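Local coordinates for protein GNAT family acetyltransferase (Mycobacterium smegmatis, PDB 6C30) that probably transfers an acetyl group from acetyl-coenzyme A to an amino group, as a RimJ-type N-acetyltransferase of the GNAT family, at residues L148-A153 and L192-A197; G105-G110 and T144-H149. One frame throughout, in Å; residues are numbered along the deposited sequence.

Contact 1. Residues L148-A153 and L192-A197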
loop_
_atom_site.group_PDB
_atom_site.type_symbol
_atom_site.label_atom_id
_atom_site.label_comp_id
_atom_site.label_asym_id
_atom_site.label_seq_id
_atom_site.Cartn_x
_atom_site.Cartn_y
_atom_site.Cartn_z
ATOM N N LEU A 148 -11.914 20.678 1.634
ATOM C CA LEU A 148 -11.995 21.439 2.868
ATOM C C LEU A 148 -11.153 22.714 2.820
ATOM O O LEU A 148 -10.215 22.843 2.017
ATOM C CB LEU A 148 -11.563 20.570 4.057
ATOM C CG LEU A 148 -12.459 19.355 4.308
ATOM C CD1 LEU A 148 -11.935 18.538 5.486
ATOM C CD2 LEU A 148 -13.908 19.775 4.554
ATOM N N HIS A 149 -11.516 23.651 3.689
ATOM C CA HIS A 149 -10.851 24.945 3.796
ATOM C C HIS A 149 -9.944 25.067 5.027
ATOM O O HIS A 149 -9.011 25.859 5.044
ATOM C CB HIS A 149 -11.902 26.063 3.817
ATOM C CG HIS A 149 -11.327 27.426 4.040
ATOM N ND1 HIS A 149 -11.422 28.087 5.245
ATOM C CD2 HIS A 149 -10.622 28.240 3.218
ATOM C CE1 HIS A 149 -10.813 29.257 5.152
ATOM N NE2 HIS A 149 -10.317 29.373 3.932
ATOM N N ARG A 150 -10.211 24.257 6.047
ATOM C CA ARG A 150 -9.531 24.400 7.327
ATOM C C ARG A 150 -9.396 23.045 8.009
ATOM O O ARG A 150 -10.314 22.228 7.956
ATOM C CB ARG A 150 -10.306 25.383 8.210
ATOM C CG ARG A 150 -9.760 25.613 9.607
ATOM C CD ARG A 150 -10.528 26.745 10.319
ATOM N NE ARG A 150 -10.042 26.931 11.684
ATOM C CZ ARG A 150 -10.375 26.148 12.704
ATOM N NH1 ARG A 150 -11.219 25.139 12.514
ATOM N NH2 ARG A 150 -9.874 26.379 13.909
ATOM N N ILE A 151 -8.246 22.815 8.631
ATOM C CA ILE A 151 -8.044 21.661 9.496
ATOM C C ILE A 151 -7.501 22.135 10.838
ATOM O O ILE A 151 -6.583 22.967 10.897
ATOM C CB ILE A 151 -7.085 20.640 8.858
ATOM C CG1 ILE A 151 -7.713 20.029 7.596
ATOM C CG2 ILE A 151 -6.702 19.546 9.851
ATOM C CD1 ILE A 151 -8.980 19.227 7.850
ATOM N N GLU A 152 -8.080 21.629 11.925
ATOM C CA GLU A 152 -7.615 21.962 13.261
ATOM C C GLU A 152 -7.192 20.711 14.015
ATOM O O GLU A 152 -7.490 19.592 13.588
ATOM C CB GLU A 152 -8.706 22.688 14.050
ATOM C CG GLU A 152 -9.914 21.803 14.336
ATOM C CD GLU A 152 -11.026 22.513 15.084
ATOM O OE1 GLU A 152 -11.842 21.814 15.716
ATOM O OE2 GLU A 152 -11.109 23.764 15.041
ATOM N N ALA A 153 -6.494 20.911 15.124
ATOM C CA ALA A 153 -6.115 19.812 16.014
ATOM C C ALA A 153 -6.080 20.319 17.439
ATOM O O ALA A 153 -5.936 21.527 17.682
ATOM C CB ALA A 153 -4.761 19.222 15.631
ATOM N N LEU A 192 -5.742 24.637 20.908
ATOM C CA LEU A 192 -6.325 24.475 19.594
ATOM C C LEU A 192 -5.348 25.042 18.581
ATOM O O LEU A 192 -4.930 26.201 18.701
ATOM C CB LEU A 192 -7.675 25.201 19.506
ATOM C CG LEU A 192 -8.377 25.173 18.152
ATOM C CD1 LEU A 192 -8.803 23.756 17.805
ATOM C CD2 LEU A 192 -9.583 26.111 18.132
ATOM N N VAL A 193 -4.980 24.235 17.597
ATOM C CA VAL A 193 -4.101 24.699 16.527
ATOM C C VAL A 193 -4.808 24.485 15.185
ATOM O O VAL A 193 -5.716 23.660 15.090
ATOM C CB VAL A 193 -2.721 23.988 16.548
ATOM C CG1 VAL A 193 -2.047 24.144 17.908
ATOM C CG2 VAL A 193 -2.851 22.510 16.176
ATOM N N ALA A 194 -4.416 25.228 14.148
ATOM C CA ALA A 194 -5.146 25.180 12.892
ATOM C C ALA A 194 -4.307 25.637 11.713
ATOM O O ALA A 194 -3.297 26.333 11.868
ATOM C CB ALA A 194 -6.408 26.036 12.971
ATOM N N ILE A 195 -4.744 25.244 10.530
ATOM C CA ILE A 195 -4.159 25.737 9.293
ATOM C C ILE A 195 -5.278 25.806 8.253
ATOM O O ILE A 195 -6.203 24.990 8.282
ATOM C CB ILE A 195 -2.977 24.831 8.837
ATOM C CG1 ILE A 195 -2.236 25.456 7.650
ATOM C CG2 ILE A 195 -3.439 23.396 8.518
ATOM C CD1 ILE A 195 -0.990 24.682 7.224
ATOM N N THR A 196 -5.234 26.799 7.364
ATOM C CA THR A 196 -6.268 26.890 6.336
ATOM C C THR A 196 -5.642 26.694 4.956
ATOM O O THR A 196 -4.421 26.754 4.806
ATOM C CB THR A 196 -7.055 28.233 6.396
ATOM O OG1 THR A 196 -6.194 29.330 6.057
ATOM C CG2 THR A 196 -7.653 28.459 7.781
ATOM N N ALA A 197 -6.490 26.434 3.963
ATOM C CA ALA A 197 -6.028 26.030 2.640
ATOM C C ALA A 197 -5.130 27.080 1.991
ATOM O O ALA A 197 -4.184 26.730 1.285
ATOM C CB ALA A 197 -7.210 25.720 1.750
#
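Ile151 and Ile195 face each other as an antiparallel hydrogen-bonded pair, Ile151 N to Ile195 O at 3.0 Å and Ile195 N to Ile151 O at 2.9 Å. Ala153 and Val193 repeat the pattern, and beyond the strand Ala197 N still reaches His149 O at 2.8 Å. The buried, apolar face carries Ile151, Ala153, Val193 and Ile195: Ala153 CB rests on Val193 CG2 at 3.8 Å, and Leu139 of helix 130-143 touches both isoleucines. The other face is partly exposed to solvent and more polar. Arg150 runs its extended chain past Thr196 because CG lies opposite the backbone N (chi1 178°), and its NH2 comes 3.6 Å from Ala194 CB. The guanidinium closes end-on around one oxygen, NH1 and NH2 both donating to Glu152 OE2; NH2 also meets Glu174 in a salt bridge. Leu192 CD1 lies 3.6 Å from Glu152 OE2, the two side chains crossing obliquely. Farther along, Thr196 CB lies over one face of the His149 ring, near its rim, while Glu198 takes hydrogen bonds from both side chains. Such pairing of a strand following a helix with a later antiparallel strand belongs to the C-terminal half of the mixed GNAT sheet.

Contact 2. Residues G105-G110 and T144-H149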
loop_
_atom_site.group_PDB
_atom_site.type_symbol
_atom_site.label_atom_id
_atom_site.label_comp_id
_atom_site.label_asym_id
_atom_site.label_seq_id
_atom_site.Cartn_x
_atom_site.Cartn_y
_atom_site.Cartn_z
ATOM N N GLY A 105 -11.787 14.032 11.478
ATOM C CA GLY A 105 -13.105 13.939 12.084
ATOM C C GLY A 105 -13.879 15.236 12.145
ATOM O O GLY A 105 -13.343 16.314 11.845
ATOM N N ASN A 106 -15.154 15.125 12.528
ATOM C CA ASN A 106 -16.050 16.285 12.604
ATOM C C ASN A 106 -16.038 17.074 11.291
ATOM O O ASN A 106 -16.002 18.309 11.283
ATOM C CB ASN A 106 -15.670 17.185 13.794
ATOM C CG ASN A 106 -16.690 18.277 14.055
ATOM O OD1 ASN A 106 -17.888 18.069 13.878
ATOM N ND2 ASN A 106 -16.215 19.451 14.450
ATOM N N VAL A 107 -16.063 16.350 10.179
ATOM C CA VAL A 107 -16.003 16.972 8.863
ATOM C C VAL A 107 -17.291 17.726 8.562
ATOM O O VAL A 107 -18.388 17.185 8.704
ATOM C CB VAL A 107 -15.754 15.929 7.754
ATOM C CG1 VAL A 107 -15.758 16.579 6.381
ATOM C CG2 VAL A 107 -14.425 15.212 7.987
ATOM N N THR A 108 -17.147 18.986 8.161
ATOM C CA THR A 108 -18.285 19.780 7.713
ATOM C C THR A 108 -17.982 20.364 6.344
ATOM O O THR A 108 -16.819 20.473 5.944
ATOM C CB THR A 108 -18.608 20.917 8.695
ATOM O OG1 THR A 108 -17.442 21.737 8.867
ATOM C CG2 THR A 108 -19.046 20.355 10.032
ATOM N N HIS A 109 -19.024 20.734 5.613
ATOM C CA HIS A 109 -18.816 21.419 4.354
ATOM C C HIS A 109 -19.529 22.768 4.432
ATOM O O HIS A 109 -19.268 23.527 5.363
ATOM C CB HIS A 109 -19.265 20.539 3.187
ATOM C CG HIS A 109 -18.419 19.309 3.034
ATOM N ND1 HIS A 109 -17.212 19.319 2.372
ATOM C CD2 HIS A 109 -18.584 18.051 3.505
ATOM C CE1 HIS A 109 -16.675 18.109 2.424
ATOM N NE2 HIS A 109 -17.486 17.323 3.109
ATOM N N GLY A 110 -20.411 23.082 3.489
ATOM C CA GLY A 110 -21.111 24.357 3.540
ATOM C C GLY A 110 -20.191 25.568 3.587
ATOM O O GLY A 110 -19.268 25.687 2.779
ATOM N N THR A 144 -7.554 19.125 -0.933
ATOM C CA THR A 144 -7.827 18.824 -2.338
ATOM C C THR A 144 -9.081 17.956 -2.461
ATOM O O THR A 144 -10.185 18.476 -2.653
ATOM C CB THR A 144 -6.621 18.140 -3.030
ATOM O OG1 THR A 144 -6.232 16.957 -2.313
ATOM C CG2 THR A 144 -5.435 19.091 -3.087
ATOM N N ALA A 145 -8.917 16.644 -2.304
ATOM C CA ALA A 145 -10.002 15.683 -2.499
ATOM C C ALA A 145 -11.228 15.895 -1.603
ATOM O O ALA A 145 -12.360 15.701 -2.052
ATOM C CB ALA A 145 -9.467 14.268 -2.304
ATOM N N VAL A 146 -11.021 16.284 -0.348
ATOM C CA VAL A 146 -12.154 16.424 0.577
ATOM C C VAL A 146 -12.770 17.831 0.464
ATOM O O VAL A 146 -13.832 18.107 1.024
ATOM C CB VAL A 146 -11.730 16.108 2.043
ATOM C CG1 VAL A 146 -12.951 15.938 2.958
ATOM C CG2 VAL A 146 -10.895 14.828 2.072
ATOM N N GLN A 147 -12.104 18.697 -0.300
ATOM C CA GLN A 147 -12.597 20.046 -0.607
ATOM C C GLN A 147 -12.775 20.897 0.648
ATOM O O GLN A 147 -13.662 21.753 0.722
ATOM C CB GLN A 147 -13.915 19.968 -1.386
ATOM C CG GLN A 147 -13.779 19.241 -2.715
ATOM C CD GLN A 147 -15.117 18.994 -3.385
ATOM O OE1 GLN A 147 -16.170 19.337 -2.846
ATOM N NE2 GLN A 147 -15.082 18.391 -4.569
ATOM N N LEU A 148 -11.914 20.678 1.634
ATOM C CA LEU A 148 -11.995 21.439 2.868
ATOM C C LEU A 148 -11.153 22.714 2.820
ATOM O O LEU A 148 -10.215 22.843 2.017
ATOM C CB LEU A 148 -11.563 20.570 4.057
ATOM C CG LEU A 148 -12.459 19.355 4.308
ATOM C CD1 LEU A 148 -11.935 18.538 5.486
ATOM C CD2 LEU A 148 -13.908 19.775 4.554
ATOM N N HIS A 149 -11.516 23.651 3.689
ATOM C CA HIS A 149 -10.851 24.945 3.796
ATOM C C HIS A 149 -9.944 25.067 5.027
ATOM O O HIS A 149 -9.011 25.859 5.044
ATOM C CB HIS A 149 -11.902 26.063 3.817
ATOM C CG HIS A 149 -11.327 27.426 4.040
ATOM N ND1 HIS A 149 -11.422 28.087 5.245
ATOM C CD2 HIS A 149 -10.622 28.240 3.218
ATOM C CE1 HIS A 149 -10.813 29.257 5.152
ATOM N NE2 HIS A 149 -10.317 29.373 3.932
HETATM O O HOH W 1 -16.265 21.640 1.183
#
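The imidazole of His109 meets Val146 with its edge: CE1 lies 3.2 Å from Val146 O, which sits near the ring plane. A water is held at the same rim, 2.8 Å from ND1, again in plane. Leu148 CD2 approaches the ring obliquely, 3.9 Å from CE1, the two side chains crossing at about a right angle. The ring reaches this place because CG stands anti to the carbonyl carbon of His109 (chi1 -66°), which turns the ND1/CE1 side of the ring to the 144-149 loop. Pro11, from the N-terminal region, also touches the His109 side chain.

The water joins the two loops. It donates to Gln147 O at 2.6 Å and pairs with His109 ND1, so the ring faces two successive carbonyls, Val146 O directly at CE1 and Gln147 O through the water. The 144-149 loop presents these carbonyls from a type I turn, Thr144 to Gln147, closed by the bond from Gln147 N to Thr144 O.

The rest of the contact is made mainly by apolar side chains. Leu148 CD2 projects from 144-149 toward the 105-110 loop, 4.1 Å from Val107 CG1. The same methyl packs against a carbonyl, Leu148 CD2 lying 3.3 Å from Thr108 O. Val107 CG1 also reaches Val146 CG1, at a looser 4.5 Å. Leu88 touches both valines, and Ala115 touches Val107 and Leu148, so this cluster rests on strands 88-94 and 114-121 of the central sheet.

The two loops are thus joined by hydrocarbon packing and by one bridging water at the partly exposed rim. The close approach of Val146 O to CE1 is consistent with a weak C-H...O attraction, since an imidazole CE1-H between two nitrogens is relatively polarised; the attraction would probably strengthen if the ring were protonated.

From the N terminus, the chain leaves strand 97-105 through the loop 105-110, continues along strand 114-121 and helix 130-143, and returns at 144-149, where contact 2 closes an excursion of 33 intervening residues. Strand 150-155 follows directly, and after helix 160-169 and strand 172-180 the chain comes back along strand 186-196, closing contact 1 over 38 residues. The two closures run in series, neither nested nor crossed, and overlap only at Leu148 and His149, the last loop residues before strand 150-155. Contact 2 ties the loop after strand 97-105 to the loop following helix 130-143, and contact 1 ties strand 150-155 to strand 186-196; the centres lie about 10 Å apart.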